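Local coordinates for protein probable LacI-family transcriptional regulator (PDB 3BIL) that probably binds regulatory DNA as a LacI-family transcription factor, joining a DNA-binding module to a periplasmic-binding-protein-like domain, at residues V71-P74 and Y80-A83; A82-E87 and Q294-L299; Q89-K94 and L299-V304. All blocks are in the same frame, centred on the assembly; numbering follows the deposited sequence.

Overall arrangement
From the N terminus, strand 69-73 leads through a five-residue connection into helix 79-94, and interaction 1 closes that short loop at the start of a beta-alpha-beta unit. The same helix then supplies the first segments of interactions 2 and 3. Their second segments arrive some 200 residues later, on helix 296-308. Interactions 2 and 3 cross, because their segments alternate along the chain; they share L299, and their centres lie about 9 Å apart. Interaction 1 is finished before interaction 3 opens, and it shares A82 and A83 with interaction 2. Together they tie strand 69-73, helix 79-94 and helix 296-308 together in one subdomain.

Interaction 1: V71-P74 and Y80-A83; sequences VIVP and YFAA
P74 and V73 meet the ring of F81 at two different places, and no hydrogen bond joins the two segments. P74 CG lies over one face of the phenyl group, 3.6 Å from the centroid of the F81 ring and 24° off the ring normal, which meets the description of a CH-pi contact. It is displaced toward the rim, so its nearest ring atom is F81 CE2, 3.3 Å from P74 CG. The proline and phenylalanine side chains stand at about a right angle to each other. V73 comes in obliquely with a single methyl group: V73 CG2 is 3.5 Å from F81 CD1 and also 3.7 Å from F81 CB, so this branch fills the angle where the ring joins its stem. The F81 torsion accounts for the placement. With CG anti to the carbonyl carbon and beside the backbone N (chi1 -73°), the ring swings from the helix toward the strand end and exposes a face to the proline. On the opposite face of the F81 ring sits Y80 CD2, 3.7 Å above the plane, while F81 CE1 lies at the edge of the Y80 ring, in its plane. The phenyl group is thereby held between proline and tyrosine, and all three touching residues, V73, P74 and F81, are buried. The junction closes the turn from strand to helix in the beta-alpha-beta unit that opens the Rossmann-like N-terminal subdomain of this periplasmic-binding-protein fold. Strand 69-73 is an inner strand here, with V71 and V73 bonded through the backbone to strand 99-103 and I72 to I127 of strand 126-128 and to V129. The side chain of I72 packs on helix 108-120, whereas V73 reaches toward helix 79-94.

Interaction 2: A82-E87 and Q294-L299; sequences AAMVTE and QNVEQL
M84 and V296 bring their CA atoms to 5.6 Å and E87 and E297 theirs to 5.9 Å, a close approach of the two backbones. V296 reaches across with CG1, which lies 3.6 Å from M84 CB. M84 holds CG anti to its own N (chi1 -169°), which carries CG and the sulfur onward; the touch itself is at CB, with M84 CG next at 4.1 Å from V296 CG1. The other branch, V296 CG2, looks to A83 CB more loosely at 4.4 Å. Y80, one turn before M84, also touches V296. N295 holds the N-cap position of helix 296-308, which belongs to the N-terminal subdomain; the chain returns there after building most of the C-terminal one, as is usual in LacI-type periplasmic-binding-protein folds. Toward solvent, E87 and E297 cross obliquely through their aliphatic parts, with E87 CG 3.7 Å from E297 CG. Their carboxylates then lie close, E87 OE1 being 3.7 Å from E297 OE2 with the planes turned 62° apart; such proximity of like charges could favour protonation of one. Within helix 79-94, T86 OG1 binds A82 O at 2.7 Å, from the opposite face of that carbonyl plane to T86 N. The side chain of T86 packs on I77 of the second subunit.

Interaction 3: Q89-K94 and L299-V304; sequences QSTASK and LAQRAV
T91 OG1 has two polar neighbours: it is hydrogen-bonded to the backbone oxygen of E87, one turn earlier in its own helix, and Q301 NE2 from the facing helix stands 3.4 Å from T91 OG1. The intrahelical bond fixes the rotation of the threonine. With OG1 anti to the carbonyl carbon and beside the backbone N (chi1 -55°), the hydroxyl faces back along the helix. Q301 starts out to the side of the contact, but a bend at chi2 (101°) turns its amide back to the threonine, and the two side chains cross at about a right angle. V304 supplies the apolar part. V304 CG2 lies loosely against A92, 4.1 Å from A92 CA and 4.2 Å from A92 CB. The T91 side chain is also directed at the facing helix, though the detail of its meeting with V304 is doubtful, because the modelled distance there is too short to be reliable. Within the first segment, S90 O accepts from S93 OG at 3.3 Å and from K94 N at 3.2 Å, both on the same face of its plane. The short axes of 89-94 and 299-304 approach to 9.2 Å, both running the same general way but inclined to each other at a signed crossing angle of -41°. A300 fits against E87 and I88 in the same interface. Q89 NE2 bonds to the backbone oxygen of N103 in the second subunit. The two helices pack side by side against the sheet, 79-94 on strand 99-103 through Q89 and A92, 296-308 on strands 163-167 and 322-328 through L299.

Interaction 1: V71-P74 and Y80-A83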
loop_
_atom_site.group_PDB
_atom_site.type_symbol
_atom_site.label_atom_id
_atom_site.label_comp_id
_atom_site.label_asym_id
_atom_site.label_seq_id
_atom_site.Cartn_x
_atom_site.Cartn_y
_atom_site.Cartn_z
ATOM N N VAL A 71 -4.745 0.084 17.317
ATOM C CA VAL A 71 -4.367 -1.059 16.462
ATOM C C VAL A 71 -2.899 -1.076 16.115
ATOM O O VAL A 71 -2.294 -0.039 15.833
ATOM C CB VAL A 71 -5.300 -1.283 15.232
ATOM C CG1 VAL A 71 -6.054 -0.065 14.896
ATOM C CG2 VAL A 71 -4.547 -1.797 14.036
ATOM N N ILE A 72 -2.341 -2.278 16.192
ATOM C CA ILE A 72 -0.930 -2.523 15.942
ATOM C C ILE A 72 -0.763 -3.530 14.819
ATOM O O ILE A 72 -1.376 -4.593 14.837
ATOM C CB ILE A 72 -0.233 -3.100 17.166
ATOM C CG1 ILE A 72 -0.416 -2.168 18.361
ATOM C CG2 ILE A 72 1.251 -3.326 16.865
ATOM C CD1 ILE A 72 -0.144 -2.833 19.705
ATOM N N VAL A 73 0.099 -3.197 13.864
ATOM C CA VAL A 73 0.239 -3.973 12.643
ATOM C C VAL A 73 1.722 -4.057 12.265
ATOM O O VAL A 73 2.494 -3.150 12.623
ATOM C CB VAL A 73 -0.640 -3.337 11.581
ATOM C CG1 VAL A 73 0.149 -2.390 10.666
ATOM C CG2 VAL A 73 -1.380 -4.404 10.836
ATOM N N PRO A 74 2.167 -5.167 11.639
ATOM C CA PRO A 74 3.610 -5.291 11.397
ATOM C C PRO A 74 4.160 -4.400 10.296
ATOM O O PRO A 74 5.371 -4.173 10.206
ATOM C CB PRO A 74 3.755 -6.743 10.970
ATOM C CG PRO A 74 2.488 -7.083 10.379
ATOM C CD PRO A 74 1.460 -6.377 11.206
ATOM N N TYR A 80 -2.017 -5.372 2.309
ATOM C CA TYR A 80 -2.986 -6.152 3.063
ATOM C C TYR A 80 -3.231 -5.598 4.463
ATOM O O TYR A 80 -4.369 -5.461 4.899
ATOM C CB TYR A 80 -2.521 -7.583 3.159
ATOM C CG TYR A 80 -3.336 -8.434 4.100
ATOM C CD1 TYR A 80 -4.494 -9.089 3.667
ATOM C CD2 TYR A 80 -2.929 -8.603 5.421
ATOM C CE1 TYR A 80 -5.212 -9.881 4.512
ATOM C CE2 TYR A 80 -3.653 -9.384 6.281
ATOM C CZ TYR A 80 -4.789 -10.025 5.818
ATOM O OH TYR A 80 -5.470 -10.818 6.697
ATOM N N PHE A 81 -2.156 -5.297 5.170
ATOM C CA PHE A 81 -2.266 -4.738 6.471
ATOM C C PHE A 81 -2.766 -3.276 6.455
ATOM O O PHE A 81 -3.319 -2.803 7.457
ATOM C CB PHE A 81 -0.917 -4.853 7.171
ATOM C CG PHE A 81 -0.575 -6.245 7.599
ATOM C CD1 PHE A 81 -1.435 -6.971 8.424
ATOM C CD2 PHE A 81 0.616 -6.829 7.199
ATOM C CE1 PHE A 81 -1.106 -8.281 8.836
ATOM C CE2 PHE A 81 0.966 -8.124 7.614
ATOM C CZ PHE A 81 0.104 -8.868 8.424
ATOM N N ALA A 82 -2.560 -2.555 5.343
ATOM C CA ALA A 82 -3.120 -1.200 5.224
ATOM C C ALA A 82 -4.627 -1.301 4.910
ATOM O O ALA A 82 -5.443 -0.503 5.396
ATOM C CB ALA A 82 -2.376 -0.390 4.173
ATOM N N ALA A 83 -4.999 -2.307 4.120
ATOM C CA ALA A 83 -6.420 -2.610 3.902
ATOM C C ALA A 83 -7.103 -2.980 5.212
ATOM O O ALA A 83 -8.144 -2.459 5.524
ATOM C CB ALA A 83 -6.599 -3.714 2.847
#

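Interaction 2: A82-E87 and Q294-L299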
loop_
_atom_site.group_PDB
_atom_site.type_symbol
_atom_site.label_atom_id
_atom_site.label_comp_id
_atom_site.label_asym_id
_atom_site.label_seq_id
_atom_site.Cartn_x
_atom_site.Cartn_y
_atom_site.Cartn_z
ATOM N N ALA A 82 -2.560 -2.555 5.343
ATOM C CA ALA A 82 -3.120 -1.200 5.224
ATOM C C ALA A 82 -4.627 -1.301 4.910
ATOM O O ALA A 82 -5.443 -0.503 5.396
ATOM C CB ALA A 82 -2.376 -0.390 4.173
ATOM N N ALA A 83 -4.999 -2.307 4.120
ATOM C CA ALA A 83 -6.420 -2.610 3.902
ATOM C C ALA A 83 -7.103 -2.980 5.212
ATOM O O ALA A 83 -8.144 -2.459 5.524
ATOM C CB ALA A 83 -6.599 -3.714 2.847
ATOM N N MET A 84 -6.494 -3.864 5.989
ATOM C CA MET A 84 -7.072 -4.283 7.244
ATOM C C MET A 84 -7.340 -3.093 8.188
ATOM O O MET A 84 -8.393 -3.048 8.828
ATOM C CB MET A 84 -6.190 -5.316 7.922
ATOM C CG MET A 84 -6.876 -6.010 9.128
ATOM S SD MET A 84 -5.595 -6.919 9.950
ATOM C CE MET A 84 -5.597 -8.383 8.911
ATOM N N VAL A 85 -6.406 -2.147 8.292
ATOM C CA VAL A 85 -6.595 -1.029 9.221
ATOM C C VAL A 85 -7.592 -0.009 8.684
ATOM O O VAL A 85 -8.356 0.550 9.447
ATOM C CB VAL A 85 -5.273 -0.360 9.704
ATOM C CG1 VAL A 85 -4.328 -1.404 10.288
ATOM C CG2 VAL A 85 -4.598 0.441 8.588
ATOM N N THR A 86 -7.613 0.214 7.378
ATOM C CA THR A 86 -8.634 1.053 6.805
ATOM C C THR A 86 -9.999 0.465 7.195
ATOM O O THR A 86 -10.858 1.185 7.681
ATOM C CB THR A 86 -8.507 1.118 5.277
ATOM O OG1 THR A 86 -7.190 1.536 4.932
ATOM C CG2 THR A 86 -9.505 2.083 4.665
ATOM N N GLU A 87 -10.195 -0.837 7.004
ATOM C CA GLU A 87 -11.478 -1.467 7.370
ATOM C C GLU A 87 -11.792 -1.619 8.852
ATOM O O GLU A 87 -12.961 -1.638 9.230
ATOM C CB GLU A 87 -11.715 -2.794 6.637
ATOM C CG GLU A 87 -12.836 -2.690 5.580
ATOM C CD GLU A 87 -12.414 -1.955 4.275
ATOM O OE1 GLU A 87 -12.342 -2.623 3.211
ATOM O OE2 GLU A 87 -12.160 -0.719 4.310
ATOM N N GLN A 294 -8.186 -13.425 1.100
ATOM C CA GLN A 294 -8.379 -13.713 2.492
ATOM C C GLN A 294 -9.508 -12.958 3.102
ATOM O O GLN A 294 -9.765 -13.097 4.308
ATOM C CB GLN A 294 -7.160 -13.265 3.235
ATOM C CG GLN A 294 -6.177 -14.325 3.407
ATOM C CD GLN A 294 -5.056 -13.776 4.151
ATOM O OE1 GLN A 294 -5.021 -13.868 5.381
ATOM N NE2 GLN A 294 -4.162 -13.091 3.442
ATOM N N ASN A 295 -10.142 -12.115 2.305
ATOM C CA ASN A 295 -11.314 -11.403 2.735
ATOM C C ASN A 295 -11.064 -10.516 3.957
ATOM O O ASN A 295 -11.707 -10.681 4.995
ATOM C CB ASN A 295 -12.457 -12.396 2.978
ATOM C CG ASN A 295 -13.781 -11.837 2.551
ATOM O OD1 ASN A 295 -14.385 -11.009 3.255
ATOM N ND2 ASN A 295 -14.223 -12.235 1.352
ATOM N N VAL A 296 -10.151 -9.558 3.795
ATOM C CA VAL A 296 -9.700 -8.660 4.865
ATOM C C VAL A 296 -10.844 -7.958 5.537
ATOM O O VAL A 296 -10.786 -7.731 6.744
ATOM C CB VAL A 296 -8.804 -7.508 4.357
ATOM C CG1 VAL A 296 -7.643 -7.330 5.280
ATOM C CG2 VAL A 296 -8.338 -7.762 2.964
ATOM N N GLU A 297 -11.853 -7.585 4.745
ATOM C CA GLU A 297 -13.010 -6.804 5.232
ATOM C C GLU A 297 -13.773 -7.539 6.349
ATOM O O GLU A 297 -14.100 -6.959 7.390
ATOM C CB GLU A 297 -13.936 -6.399 4.059
ATOM C CG GLU A 297 -15.079 -5.413 4.428
ATOM C CD GLU A 297 -15.687 -4.622 3.224
ATOM O OE1 GLU A 297 -16.681 -3.873 3.446
ATOM O OE2 GLU A 297 -15.189 -4.743 2.071
ATOM N N GLN A 298 -14.002 -8.829 6.138
ATOM C CA GLN A 298 -14.727 -9.663 7.066
ATOM C C GLN A 298 -13.922 -9.937 8.339
ATOM O O GLN A 298 -14.492 -10.036 9.408
ATOM C CB GLN A 298 -15.056 -10.964 6.366
ATOM C CG GLN A 298 -16.249 -11.720 6.888
ATOM C CD GLN A 298 -16.451 -12.994 6.099
ATOM O OE1 GLN A 298 -16.734 -14.060 6.662
ATOM N NE2 GLN A 298 -16.262 -12.901 4.769
ATOM N N LEU A 299 -12.599 -10.071 8.210
ATOM C CA LEU A 299 -11.741 -10.303 9.360
ATOM C C LEU A 299 -11.710 -9.110 10.281
ATOM O O LEU A 299 -11.775 -9.272 11.502
ATOM C CB LEU A 299 -10.328 -10.610 8.915
ATOM C CG LEU A 299 -10.184 -12.110 8.790
ATOM C CD1 LEU A 299 -9.211 -12.502 7.659
ATOM C CD2 LEU A 299 -9.779 -12.648 10.155
#

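Interaction 3: Q89-K94 and L299-V304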
loop_
_atom_site.group_PDB
_atom_site.type_symbol
_atom_site.label_atom_id
_atom_site.label_comp_id
_atom_site.label_asym_id
_atom_site.label_seq_id
_atom_site.Cartn_x
_atom_site.Cartn_y
_atom_site.Cartn_z
ATOM N N GLN A 89 -10.758 0.631 10.968
ATOM C CA GLN A 89 -11.064 1.999 11.367
ATOM C C GLN A 89 -12.499 2.379 11.016
ATOM O O GLN A 89 -13.173 3.046 11.809
ATOM C CB GLN A 89 -10.117 3.005 10.739
ATOM C CG GLN A 89 -10.527 4.406 11.065
ATOM C CD GLN A 89 -9.571 5.447 10.575
ATOM O OE1 GLN A 89 -8.426 5.515 11.015
ATOM N NE2 GLN A 89 -10.049 6.299 9.673
ATOM N N SER A 90 -12.945 1.954 9.831
ATOM C CA SER A 90 -14.261 2.285 9.317
ATOM C C SER A 90 -15.390 1.606 10.134
ATOM O O SER A 90 -16.377 2.265 10.524
ATOM C CB SER A 90 -14.319 1.934 7.835
ATOM O OG SER A 90 -15.593 1.481 7.448
ATOM N N THR A 91 -15.232 0.307 10.400
ATOM C CA THR A 91 -16.119 -0.443 11.296
ATOM C C THR A 91 -16.174 0.127 12.729
ATOM O O THR A 91 -17.262 0.274 13.297
ATOM C CB THR A 91 -15.743 -1.941 11.318
ATOM O OG1 THR A 91 -15.756 -2.447 9.976
ATOM C CG2 THR A 91 -16.739 -2.741 12.132
ATOM N N ALA A 92 -15.018 0.455 13.301
ATOM C CA ALA A 92 -14.971 1.093 14.615
ATOM C C ALA A 92 -15.765 2.406 14.686
ATOM O O ALA A 92 -16.415 2.679 15.699
ATOM C CB ALA A 92 -13.523 1.329 15.064
ATOM N N SER A 93 -15.715 3.220 13.632
ATOM C CA SER A 93 -16.361 4.520 13.697
ATOM C C SER A 93 -17.865 4.335 13.602
ATOM O O SER A 93 -18.614 5.099 14.206
ATOM C CB SER A 93 -15.874 5.470 12.605
ATOM O OG SER A 93 -16.712 5.386 11.458
ATOM N N LYS A 94 -18.305 3.327 12.848
ATOM C CA LYS A 94 -19.731 2.968 12.821
ATOM C C LYS A 94 -20.306 2.548 14.182
ATOM O O LYS A 94 -21.509 2.685 14.404
ATOM C CB LYS A 94 -20.015 1.894 11.782
ATOM C CG LYS A 94 -20.252 2.468 10.420
ATOM C CD LYS A 94 -20.377 1.373 9.415
ATOM C CE LYS A 94 -20.049 1.907 8.045
ATOM N NZ LYS A 94 -19.866 0.783 7.093
ATOM N N LEU A 299 -12.599 -10.071 8.210
ATOM C CA LEU A 299 -11.741 -10.303 9.360
ATOM C C LEU A 299 -11.710 -9.110 10.281
ATOM O O LEU A 299 -11.775 -9.272 11.502
ATOM C CB LEU A 299 -10.328 -10.610 8.915
ATOM C CG LEU A 299 -10.184 -12.110 8.790
ATOM C CD1 LEU A 299 -9.211 -12.502 7.659
ATOM C CD2 LEU A 299 -9.779 -12.648 10.155
ATOM N N ALA A 300 -11.585 -7.925 9.679
ATOM C CA ALA A 300 -11.679 -6.648 10.365
ATOM C C ALA A 300 -13.076 -6.392 11.002
ATOM O O ALA A 300 -13.144 -5.958 12.160
ATOM C CB ALA A 300 -11.297 -5.521 9.418
ATOM N N GLN A 301 -14.161 -6.648 10.252
ATOM C CA GLN A 301 -15.539 -6.657 10.788
ATOM C C GLN A 301 -15.611 -7.559 12.017
ATOM O O GLN A 301 -15.861 -7.087 13.126
ATOM C CB GLN A 301 -16.542 -7.151 9.738
ATOM C CG GLN A 301 -17.582 -6.140 9.245
ATOM C CD GLN A 301 -17.247 -5.521 7.881
ATOM O OE1 GLN A 301 -18.065 -5.540 6.949
ATOM N NE2 GLN A 301 -16.044 -4.953 7.768
ATOM N N ARG A 302 -15.346 -8.850 11.830
ATOM C CA ARG A 302 -15.344 -9.809 12.933
ATOM C C ARG A 302 -14.473 -9.390 14.102
ATOM O O ARG A 302 -14.898 -9.507 15.242
ATOM C CB ARG A 302 -14.962 -11.216 12.461
ATOM C CG ARG A 302 -16.010 -11.832 11.557
ATOM C CD ARG A 302 -16.993 -12.723 12.315
ATOM N NE ARG A 302 -16.860 -14.145 11.948
ATOM C CZ ARG A 302 -17.217 -14.671 10.767
ATOM N NH1 ARG A 302 -17.706 -13.902 9.793
ATOM N NH2 ARG A 302 -17.058 -15.971 10.545
ATOM N N ALA A 303 -13.265 -8.899 13.825
ATOM C CA ALA A 303 -12.319 -8.514 14.894
ATOM C C ALA A 303 -12.790 -7.347 15.754
ATOM O O ALA A 303 -12.487 -7.294 16.945
ATOM C CB ALA A 303 -10.938 -8.203 14.330
ATOM N N VAL A 304 -13.499 -6.402 15.149
ATOM C CA VAL A 304 -13.993 -5.280 15.915
ATOM C C VAL A 304 -15.295 -5.665 16.682
ATOM O O VAL A 304 -15.473 -5.255 17.828
ATOM C CB VAL A 304 -14.027 -3.960 15.055
ATOM C CG1 VAL A 304 -15.097 -4.029 13.983
ATOM C CG2 VAL A 304 -14.190 -2.724 15.935
#